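Local atomic coordinates of Glucose/sorbosone dehydrogenases (Escherichia coli K12, PDB entry 2G8S), a protein that belongs to the glucose/sorbosone dehydrogenase family and folds as a beta-propeller of antiparallel sheets, with a bound calcium ion. Residues A[210-215]-A[309-314]; A[293-296]-A[301-304]. One frame throughout, in Å; residues are numbered along the deposited sequence.

In the fold
The two contacts illustrate joining within a propeller blade and joining between blades. Contact 2 (293-296 with 301-304) lies within one blade: two adjacent strands of the sheet are joined by backbone hydrogen bonds, and every touching residue is buried. Contact 1 (210-215 with 309-314) runs between blades, has no direct hydrogen bond, and relies on a tryptophan and a water, with its charged residues at the surface. Both reach the blade of residues 273-317, where strands 300-307 and 310-317 are neighbours. They meet directly: Val311 CG2 lies 3.6 Å from Met304 CB, and Asp314 N probably donates a hydrogen bond to Val303 O.

Contact 1: A[210-215]-A[309-314]; sequences ALWLNE and DKVTED. With EDO (1,2-ethanediol), chain E.
Trp212 and Val311 meet at the junction between two neighbouring propeller blades. Trp212 belongs to strand 210-216 of the earlier blade, Val311 to an outermost strand of the next, 310-317. The backbones stay well apart, so one long side chain spans the gap. The CB of Trp212 points toward 309-314, and a first torsion that places CG beside the backbone N and anti to the carbonyl carbon (chi1 -72°) sets the six-membered ring of the indole against that segment. Three outer carbons of this ring, CZ2, CH2 and CZ3, meet Asp309, Lys310 and Val311 in turn. Trp212 CZ3 reaches Val311 CB at 4.2 Å, the two side chains running past one another in opposing senses, while Trp212 CH2 lies 4.1 Å from Lys310 O. Both of these partners sit at the ring edge, near its plane. Asp309 CA approaches Trp212 CZ2 obliquely at 4.1 Å.

The polar part of the indole is served by a water lying in the ring plane. Trp212 NE1 donates to this water over 2.9 Å, and the water in turn donates to Asp309 OD1 at 2.7 Å, a one-water bridge from the buried indole to an exposed carboxylate. Phe278 packs edge-to-face with Trp212, and Ile224 touches both Trp212 and Val311, which places the ring among apolar neighbours from both blades.

At the far end of the same strand, Glu215 OE1 accepts a hydrogen bond of 2.7 Å from O1 of 1,2-ethanediol, probably a crystallisation additive, and another from Arg197 N. The backbone of Glu215 is also bonded to that of Glu223, a ligand of the calcium ion.

Across the blades, then, the direct contacts are van der Waals touches of ring carbons, and the single polar link is the water, which satisfies the indole N-H.

Contact 2: A[293-296]-A[301-304]; sequences IGAL and VIVM
Ile293 and Ile302 meet through their peptide groups, the flat units of this contact. Ile293 N donates to Ile302 O at 2.9 Å, in the plane of that carbonyl; in return Ile302 N donates to Ile293 O at 2.7 Å, tilted 17° from the plane but nearly straight at the hydrogen (170°). The two bonds make this an antiparallel hydrogen-bonded pair. Val301 CA adds a CA-H...O contact to Ile293 O at 3.4 Å.

On one face of the sheet the isoleucines lie side by side, Ile293 CB and Ile302 CB 4.3 Å apart. CG1 of Ile302 stands beside its own backbone N (chi1 -45°), which brings it to 3.6 Å from Ile293 O, the oxygen that this N-H holds. Ala295 CB also approaches Ile302 CG1. A touch between Ile293 CD1 and the selenium of Met304, a selenomethionine, is doubtful, since that residue has two conformers. The other face carries Val301, paired with Gly294 at a non-hydrogen-bonded position.

Trp267 of the preceding blade packs on Ile302, so the isoleucine face looks toward that blade. Such pairing is that of a beta hairpin, here forming the two middle strands of a four-stranded antiparallel propeller blade.

Contact 1: A[210-215]-A[309-314]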
ATOM      1  N   ALA A 210      -9.039   7.771  10.628  1.00 10.19           N
ATOM      2  CA  ALA A 210      -8.173   8.592   9.804  1.00  8.90           C
ATOM      3  C   ALA A 210      -7.151   7.712   9.095  1.00  8.07           C
ATOM      4  O   ALA A 210      -6.711   6.687   9.631  1.00  7.55           O
ATOM      5  CB  ALA A 210      -7.471   9.611  10.659  1.00  9.18           C
ATOM      6  N   LEU A 211      -6.777   8.135   7.894  1.00  7.23           N
ATOM      7  CA  LEU A 211      -5.800   7.402   7.093  1.00  7.01           C
ATOM      8  C   LEU A 211      -4.399   7.533   7.676  1.00  6.63           C
ATOM      9  O   LEU A 211      -3.964   8.629   8.017  1.00  6.73           O
ATOM     10  CB  LEU A 211      -5.797   7.948   5.663  1.00  7.70           C
ATOM     11  CG  LEU A 211      -4.950   7.184   4.654  1.00  9.00           C
ATOM     12  CD1 LEU A 211      -5.619   5.875   4.282  1.00 10.14           C
ATOM     13  CD2 LEU A 211      -4.743   8.044   3.425  1.00 10.15           C
ATOM     14  N   TRP A 212      -3.701   6.404   7.791  1.00  6.06           N
ATOM     15  CA  TRP A 212      -2.257   6.380   8.048  1.00  5.80           C
ATOM     16  C   TRP A 212      -1.543   5.750   6.863  1.00  5.85           C
ATOM     17  O   TRP A 212      -2.077   4.846   6.212  1.00  5.32           O
ATOM     18  CB  TRP A 212      -1.935   5.553   9.296  1.00  6.07           C
ATOM     19  CG  TRP A 212      -2.314   6.190  10.621  1.00  6.51           C
ATOM     20  CD1 TRP A 212      -3.362   7.033  10.875  1.00  6.61           C
ATOM     21  CD2 TRP A 212      -1.665   5.971  11.884  1.00  6.41           C
ATOM     22  NE1 TRP A 212      -3.386   7.379  12.221  1.00  7.23           N
ATOM     23  CE2 TRP A 212      -2.360   6.735  12.857  1.00  6.76           C
ATOM     24  CE3 TRP A 212      -0.558   5.205  12.284  1.00  7.36           C
ATOM     25  CZ2 TRP A 212      -1.974   6.762  14.211  1.00  6.67           C
ATOM     26  CZ3 TRP A 212      -0.176   5.227  13.629  1.00  7.41           C
ATOM     27  CH2 TRP A 212      -0.884   6.003  14.571  1.00  7.13           C
ATOM     28  N   LEU A 213      -0.338   6.222   6.573  1.00  5.64           N
ATOM     29  CA  LEU A 213       0.449   5.594   5.525  1.00  6.26           C
ATOM     30  C   LEU A 213       1.883   5.425   5.951  1.00  5.68           C
ATOM     31  O   LEU A 213       2.344   6.083   6.898  1.00  5.95           O
ATOM     32  CB  LEU A 213       0.371   6.377   4.216  1.00  7.41           C
ATOM     33  CG  LEU A 213       0.986   7.749   4.002  1.00  7.92           C
ATOM     34  CD1 LEU A 213       2.519   7.726   3.884  1.00  8.52           C
ATOM     35  CD2 LEU A 213       0.403   8.329   2.713  1.00  8.33           C
ATOM     36  N   ASN A 214       2.586   4.546   5.247  1.00  5.04           N
ATOM     37  CA  ASN A 214       4.021   4.441   5.446  1.00  4.87           C
ATOM     38  C   ASN A 214       4.766   4.573   4.129  1.00  5.31           C
ATOM     39  O   ASN A 214       4.172   4.495   3.041  1.00  5.38           O
ATOM     40  CB  ASN A 214       4.411   3.170   6.235  1.00  4.96           C
ATOM     41  CG  ASN A 214       4.272   1.893   5.423  1.00  4.53           C
ATOM     42  OD1 ASN A 214       4.571   1.853   4.224  1.00  6.08           O
ATOM     43  ND2 ASN A 214       3.867   0.826   6.091  1.00  5.57           N
ATOM     44  N   GLU A 215       6.063   4.818   4.229  1.00  5.71           N
ATOM     45  CA  GLU A 215       6.868   4.997   3.025  1.00  6.71           C
ATOM     46  C   GLU A 215       8.312   4.593   3.223  1.00  6.35           C
ATOM     47  O   GLU A 215       8.848   4.679   4.339  1.00  6.56           O
ATOM     48  CB  GLU A 215       6.776   6.427   2.470  1.00  8.16           C
ATOM     49  CG  GLU A 215       7.145   7.526   3.418  1.00  9.29           C
ATOM     50  CD  GLU A 215       6.953   8.900   2.776  1.00  8.54           C
ATOM     51  OE1 GLU A 215       7.719   9.210   1.841  1.00 10.13           O
ATOM     52  OE2 GLU A 215       6.040   9.647   3.206  1.00  9.21           O
ATOM     53  N   ASP A 309      -2.542   9.429  18.209  1.00  8.70           N
ATOM     54  CA  ASP A 309      -1.767   9.753  17.009  1.00  9.55           C
ATOM     55  C   ASP A 309      -0.291   9.410  17.185  1.00 10.00           C
ATOM     56  O   ASP A 309       0.535   9.735  16.321  1.00 10.69           O
ATOM     57  CB  ASP A 309      -1.906  11.241  16.643  1.00 10.07           C
ATOM     58  CG  ASP A 309      -3.261  11.590  16.062  1.00 12.67           C
ATOM     59  OD1 ASP A 309      -4.051  10.674  15.748  1.00 14.82           O
ATOM     60  OD2 ASP A 309      -3.529  12.806  15.915  1.00 15.55           O
ATOM     61  N   LYS A 310       0.037   8.766  18.305  1.00 10.14           N
ATOM     62  CA  LYS A 310       1.404   8.307  18.576  1.00 10.64           C
ATOM     63  C   LYS A 310       1.536   6.805  18.379  1.00 10.05           C
ATOM     64  O   LYS A 310       0.553   6.064  18.445  1.00  9.76           O
ATOM     65  CB  LYS A 310       1.836   8.684  19.994  1.00 11.51           C
ATOM     66  CG  LYS A 310       1.836  10.190  20.238  1.00 14.13           C
ATOM     67  CD  LYS A 310       2.501  10.540  21.542  1.00 18.10           C
ATOM     68  CE  LYS A 310       1.621  10.205  22.722  1.00 20.62           C
ATOM     69  NZ  LYS A 310       2.174  10.764  23.998  1.00 22.03           N
ATOM     70  N   VAL A 311       2.770   6.369  18.142  1.00  9.81           N
ATOM     71  CA  VAL A 311       3.060   4.965  17.935  1.00 10.09           C
ATOM     72  C   VAL A 311       4.473   4.648  18.439  1.00  9.85           C
ATOM     73  O   VAL A 311       5.391   5.478  18.308  1.00  9.66           O
ATOM     74  CB  VAL A 311       2.808   4.579  16.443  1.00 11.05           C
ATOM     75  CG1 VAL A 311       3.786   5.275  15.508  1.00 10.78           C
ATOM     76  CG2 VAL A 311       2.786   3.102  16.240  1.00 12.78           C
ATOM     77  N   THR A 312       4.626   3.490  19.081  1.00  8.99           N
ATOM     78  CA  THR A 312       5.939   3.032  19.561  1.00  9.14           C
ATOM     79  C   THR A 312       6.165   1.592  19.118  1.00  8.96           C
ATOM     80  O   THR A 312       5.201   0.858  18.881  1.00  8.83           O
ATOM     81  CB  THR A 312       6.083   3.142  21.096  1.00  9.40           C
ATOM     82  OG1 THR A 312       5.061   2.384  21.742  1.00  9.99           O
ATOM     83  CG2 THR A 312       6.007   4.596  21.553  1.00  9.86           C
ATOM     84  N   GLU A 313       7.427   1.181  19.017  1.00  8.69           N
ATOM     85  CA  GLU A 313       7.744  -0.164  18.532  1.00  8.87           C
ATOM     86  C   GLU A 313       7.857  -1.151  19.699  1.00  8.74           C
ATOM     87  O   GLU A 313       8.700  -0.975  20.581  1.00  9.73           O
ATOM     88  CB  GLU A 313       9.027  -0.152  17.684  1.00  8.83           C
ATOM     89  CG  GLU A 313       9.360  -1.519  17.104  1.00  9.22           C
ATOM     90  CD  GLU A 313      10.395  -1.503  15.986  1.00 10.66           C
ATOM     91  OE1 GLU A 313      10.417  -0.544  15.176  1.00 13.29           O
ATOM     92  OE2 GLU A 313      11.157  -2.491  15.881  1.00 10.54           O
ATOM     93  N   ASP A 314       7.003  -2.174  19.708  1.00  8.35           N
ATOM     94  CA  ASP A 314       7.079  -3.220  20.738  1.00  8.48           C
ATOM     95  C   ASP A 314       8.217  -4.188  20.453  1.00  8.44           C
ATOM     96  O   ASP A 314       8.910  -4.645  21.367  1.00  9.18           O
ATOM     97  CB  ASP A 314       5.807  -4.051  20.773  1.00  7.94           C
ATOM     98  CG  ASP A 314       4.584  -3.276  21.199  1.00  8.90           C
ATOM     99  OD1 ASP A 314       4.655  -2.062  21.489  1.00  9.88           O
ATOM    100  OD2 ASP A 314       3.521  -3.932  21.233  1.00 10.67           O
TER
HETATM  101  C1  EDO E3002      10.626   9.398   2.951  1.00 10.05           C
HETATM  102  O1  EDO E3002       9.984  10.541   2.355  1.00  9.94           O
HETATM  103  C2  EDO E3002      12.135   9.641   2.972  1.00 10.27           C
HETATM  104  O2  EDO E3002      12.403  10.893   3.599  1.00  7.84           O
HETATM  105  O   HOH W   1      -5.042   9.401  13.575  1.00 10.55           O

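Contact 2: A[293-296]-A[301-304]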
ATOM      1  N   ILE A 293       3.296  -4.034  10.906  1.00  5.74           N
ATOM      2  CA  ILE A 293       3.881  -3.510   9.668  1.00  6.35           C
ATOM      3  C   ILE A 293       4.893  -4.490   9.089  1.00  5.87           C
ATOM      4  O   ILE A 293       5.828  -4.915   9.776  1.00  5.59           O
ATOM      5  CB  ILE A 293       4.575  -2.137   9.891  1.00  6.20           C
ATOM      6  CG1 ILE A 293       3.628  -1.168  10.611  1.00  7.23           C
ATOM      7  CG2 ILE A 293       5.065  -1.572   8.557  1.00  7.16           C
ATOM      8  CD1 ILE A 293       4.219   0.237  10.833  1.00  8.04           C
ATOM      9  N   GLY A 294       4.710  -4.860   7.825  1.00  5.29           N
ATOM     10  CA  GLY A 294       5.680  -5.729   7.178  1.00  5.06           C
ATOM     11  C   GLY A 294       7.016  -5.033   6.996  1.00  5.23           C
ATOM     12  O   GLY A 294       7.073  -3.806   6.864  1.00  5.39           O
ATOM     13  N   ALA A 295       8.089  -5.822   6.984  1.00  5.46           N
ATOM     14  CA  ALA A 295       9.416  -5.310   6.695  1.00  6.00           C
ATOM     15  C   ALA A 295      10.046  -6.173   5.609  1.00  6.31           C
ATOM     16  O   ALA A 295      10.271  -7.383   5.792  1.00  6.89           O
ATOM     17  CB  ALA A 295      10.268  -5.289   7.963  1.00  6.05           C
ATOM     18  N   LEU A 296      10.302  -5.555   4.458  1.00  6.27           N
ATOM     19  CA  LEU A 296      10.898  -6.269   3.331  1.00  7.30           C
ATOM     20  C   LEU A 296      12.378  -6.578   3.559  1.00  8.08           C
ATOM     21  O   LEU A 296      12.833  -7.696   3.307  1.00  9.19           O
ATOM     22  CB  LEU A 296      10.721  -5.478   2.032  1.00  6.91           C
ATOM     23  CG  LEU A 296       9.280  -5.369   1.519  1.00  6.36           C
ATOM     24  CD1 LEU A 296       9.136  -4.151   0.618  1.00  7.37           C
ATOM     25  CD2 LEU A 296       8.870  -6.644   0.789  1.00  7.68           C
ATOM     26  N   VAL A 301       7.883  -8.853  10.706  1.00  6.43           N
ATOM     27  CA  VAL A 301       6.771  -7.946  10.971  1.00  6.65           C
ATOM     28  C   VAL A 301       7.060  -7.126  12.224  1.00  6.47           C
ATOM     29  O   VAL A 301       7.478  -7.657  13.258  1.00  7.10           O
ATOM     30  CB  VAL A 301       5.433  -8.720  11.098  1.00  6.66           C
ATOM     31  CG1 VAL A 301       4.312  -7.820  11.665  1.00  7.17           C
ATOM     32  CG2 VAL A 301       5.040  -9.303   9.734  1.00  7.84           C
ATOM     33  N   ILE A 302       6.855  -5.818  12.110  1.00  5.65           N
ATOM     34  CA  ILE A 302       7.019  -4.909  13.225  1.00  6.40           C
ATOM     35  C   ILE A 302       5.709  -4.822  13.992  1.00  6.19           C
ATOM     36  O   ILE A 302       4.653  -4.571  13.402  1.00  6.55           O
ATOM     37  CB  ILE A 302       7.430  -3.507  12.745  1.00  6.01           C
ATOM     38  CG1 ILE A 302       8.542  -3.585  11.684  1.00  7.63           C
ATOM     39  CG2 ILE A 302       7.880  -2.659  13.930  1.00  7.05           C
ATOM     40  CD1 ILE A 302       8.804  -2.240  11.016  1.00  9.11           C
ATOM     41  N   VAL A 303       5.781  -5.021  15.308  1.00  6.92           N
ATOM     42  CA  VAL A 303       4.612  -4.922  16.169  1.00  6.88           C
ATOM     43  C   VAL A 303       4.700  -3.595  16.904  1.00  7.11           C
ATOM     44  O   VAL A 303       5.690  -3.337  17.597  1.00  6.59           O
ATOM     45  CB  VAL A 303       4.555  -6.060  17.200  1.00  7.30           C
ATOM     46  CG1 VAL A 303       3.247  -5.990  17.978  1.00  8.65           C
ATOM     47  CG2 VAL A 303       4.688  -7.397  16.502  1.00  8.10           C
HETATM   48  N   MSE A 304       3.679  -2.756  16.741  1.00  7.29           N
HETATM   49  CA  MSE A 304       3.711  -1.430  17.344  0.60  7.22           C
HETATM   50  C   MSE A 304       2.490  -1.169  18.195  1.00  7.37           C
HETATM   51  O   MSE A 304       1.407  -1.684  17.916  1.00  7.04           O
HETATM   52  CB  MSE A 304       3.834  -0.359  16.264  0.60  7.48           C
HETATM   53  CG  MSE A 304       4.938  -0.648  15.267  0.60  7.38           C
HETATM   54 SE   MSE A 304       5.275   0.783  14.092  0.39  7.93          SE
HETATM   55  CE  MSE A 304       6.367   1.876  15.328  0.60  8.70           C
TER